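Local coordinates for protein endo-1,4-beta-xylanase C (Paenibacillus barcinonensis, PDB 4XUR) that hydrolyses internal beta-1,4-xylosidic linkages of xylan, the piece here being its xylan-binding CBM22-2 module, which holds xylotetraose, at residues 65-69 against 70-74. Numbering follows the deposited sequence.
Sequences EVLPY and LQKGS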
loop_
_atom_site.group_PDB
_atom_site.type_symbol
_atom_site.label_atom_id
_atom_site.label_comp_id
_atom_site.label_asym_id
_atom_site.label_seq_id
_atom_site.Cartn_x
_atom_site.Cartn_y
_atom_site.Cartn_z
ATOM N N GLU A 65 6.780 -6.398 0.062
ATOM C CA GLU A 65 6.737 -7.781 -0.460
ATOM C C GLU A 65 6.013 -8.652 0.590
ATOM O O GLU A 65 6.456 -8.715 1.769
ATOM C CB GLU A 65 8.142 -8.307 -0.713
ATOM C CG GLU A 65 8.183 -9.770 -1.132
ATOM C CD GLU A 65 7.587 -10.049 -2.476
ATOM O OE1 GLU A 65 8.191 -9.601 -3.475
ATOM O OE2 GLU A 65 6.519 -10.738 -2.588
ATOM N N VAL A 66 4.965 -9.345 0.176
ATOM C CA VAL A 66 4.273 -10.244 1.129
ATOM C C VAL A 66 4.149 -11.732 0.729
ATOM O O VAL A 66 3.626 -12.514 1.507
ATOM C CB VAL A 66 2.886 -9.708 1.501
ATOM C CG1 VAL A 66 3.027 -8.316 2.228
ATOM C CG2 VAL A 66 1.962 -9.689 0.301
ATOM N N LEU A 67 4.561 -12.073 -0.464
ATOM C CA LEU A 67 4.504 -13.489 -0.944
ATOM C C LEU A 67 5.075 -14.478 0.113
ATOM O O LEU A 67 4.418 -15.448 0.408
ATOM C CB LEU A 67 5.190 -13.687 -2.235
ATOM C CG LEU A 67 4.867 -15.044 -2.886
ATOM C CD1 LEU A 67 3.349 -15.300 -3.034
ATOM C CD2 LEU A 67 5.504 -15.087 -4.262
ATOM N N PRO A 68 6.254 -14.180 0.710
ATOM C CA PRO A 68 6.810 -15.147 1.673
ATOM C C PRO A 68 5.972 -15.472 2.870
ATOM O O PRO A 68 6.150 -16.527 3.480
ATOM C CB PRO A 68 8.142 -14.451 2.105
ATOM C CG PRO A 68 8.437 -13.464 0.999
ATOM C CD PRO A 68 7.077 -12.952 0.683
ATOM N N TYR A 69 5.029 -14.596 3.248
ATOM C CA TYR A 69 4.115 -14.794 4.360
ATOM C C TYR A 69 2.936 -15.744 4.008
ATOM O O TYR A 69 2.159 -16.139 4.902
ATOM C CB TYR A 69 3.566 -13.488 4.846
ATOM C CG TYR A 69 4.605 -12.543 5.418
ATOM C CD1 TYR A 69 5.030 -12.666 6.748
ATOM C CD2 TYR A 69 5.118 -11.492 4.690
ATOM C CE1 TYR A 69 5.983 -11.770 7.272
ATOM C CE2 TYR A 69 6.078 -10.601 5.207
ATOM C CZ TYR A 69 6.491 -10.756 6.505
ATOM O OH TYR A 69 7.400 -9.798 6.996
ATOM N N LEU A 70 2.728 -15.980 2.743
ATOM C CA LEU A 70 1.474 -16.583 2.249
ATOM C C LEU A 70 1.700 -17.926 1.552
ATOM O O LEU A 70 2.793 -18.236 1.098
ATOM C CB LEU A 70 0.774 -15.620 1.291
ATOM C CG LEU A 70 0.647 -14.128 1.744
ATOM C CD1 LEU A 70 -0.043 -13.281 0.681
ATOM C CD2 LEU A 70 -0.072 -14.068 3.059
ATOM N N GLN A 71 0.634 -18.680 1.466
ATOM C CA GLN A 71 0.622 -19.920 0.688
ATOM C C GLN A 71 0.086 -19.608 -0.698
ATOM O O GLN A 71 -0.973 -19.007 -0.795
ATOM C CB GLN A 71 -0.236 -21.017 1.300
ATOM C CG GLN A 71 -0.031 -22.326 0.496
ATOM C CD GLN A 71 -0.977 -23.486 0.812
ATOM O OE1 GLN A 71 -0.816 -24.602 0.198
ATOM N NE2 GLN A 71 -1.907 -23.308 1.700
ATOM N N LYS A 72 0.866 -19.936 -1.702
ATOM C CA LYS A 72 0.384 -19.837 -3.092
ATOM C C LYS A 72 -0.874 -20.709 -3.282
ATOM O O LYS A 72 -0.983 -21.810 -2.724
ATOM C CB LYS A 72 1.511 -20.247 -4.088
ATOM C CG LYS A 72 2.727 -19.293 -4.130
ATOM C CD LYS A 72 3.941 -19.950 -4.839
ATOM C CE LYS A 72 5.177 -19.088 -4.697
ATOM N NZ LYS A 72 6.447 -19.685 -5.188
ATOM N N GLY A 73 -1.854 -20.186 -4.017
ATOM C CA GLY A 73 -3.085 -20.874 -4.292
ATOM C C GLY A 73 -4.154 -20.672 -3.237
ATOM O O GLY A 73 -5.179 -21.348 -3.283
ATOM N N SER A 74 -3.904 -19.816 -2.240
ATOM C CA SER A 74 -4.847 -19.555 -1.165
ATOM C C SER A 74 -5.562 -18.255 -1.386
ATOM O O SER A 74 -5.160 -17.455 -2.216
ATOM C CB SER A 74 -4.097 -19.551 0.192
ATOM O OG SER A 74 -3.289 -18.380 0.308
HETATM O O HOH W 1 5.140 -18.874 2.569
#
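Leu70 carries CG opposite its own carbonyl carbon (chi1 -47°), which turns its branched end back toward Val66, while Leu67, with CG anti to the backbone N (chi1 -167°), sends its methyls toward the chain of Lys72. The 3-10 turn 67-69 belongs to the connection that leads from strand 63-65 of one antiparallel sheet to strand 75-83 of the other in this beta-sandwich carbohydrate-binding module. Leu70 CG sits 3.4 Å from Val66 O, and its CD1 meets Val66 CG2 at 4.1 Å, the two side chains crossing at a slant. Ile171 of strand 164-173 touches both side chains, which flank the turn. Leu67 CD2 packs against Lys72 CE at 4.0 Å, with the extended lysine chain running nearly perpendicular to the leucine; beyond this apolar part, NZ forms a salt bridge with Glu135. The backbone closes the turn through Leu70 N, which donates to Leu67 O at 2.9 Å, and through Tyr69 N to Val66 O. At the start of the turn Leu67 N donates to the anti lone pair of Glu65 OE2. That carboxylate also takes the N-H of Leu142 and pairs with Arg143, so strand 139-147 helps fix its position. One water donates to both Pro68 O and Leu70 O, bridging the turn and the segment after it. A type II beta turn then spans Gln71 to Ser74, with Gly73 at positive phi (87°); Ser74 OG donates to Gln71 O at 2.6 Å, in the carbonyl plane.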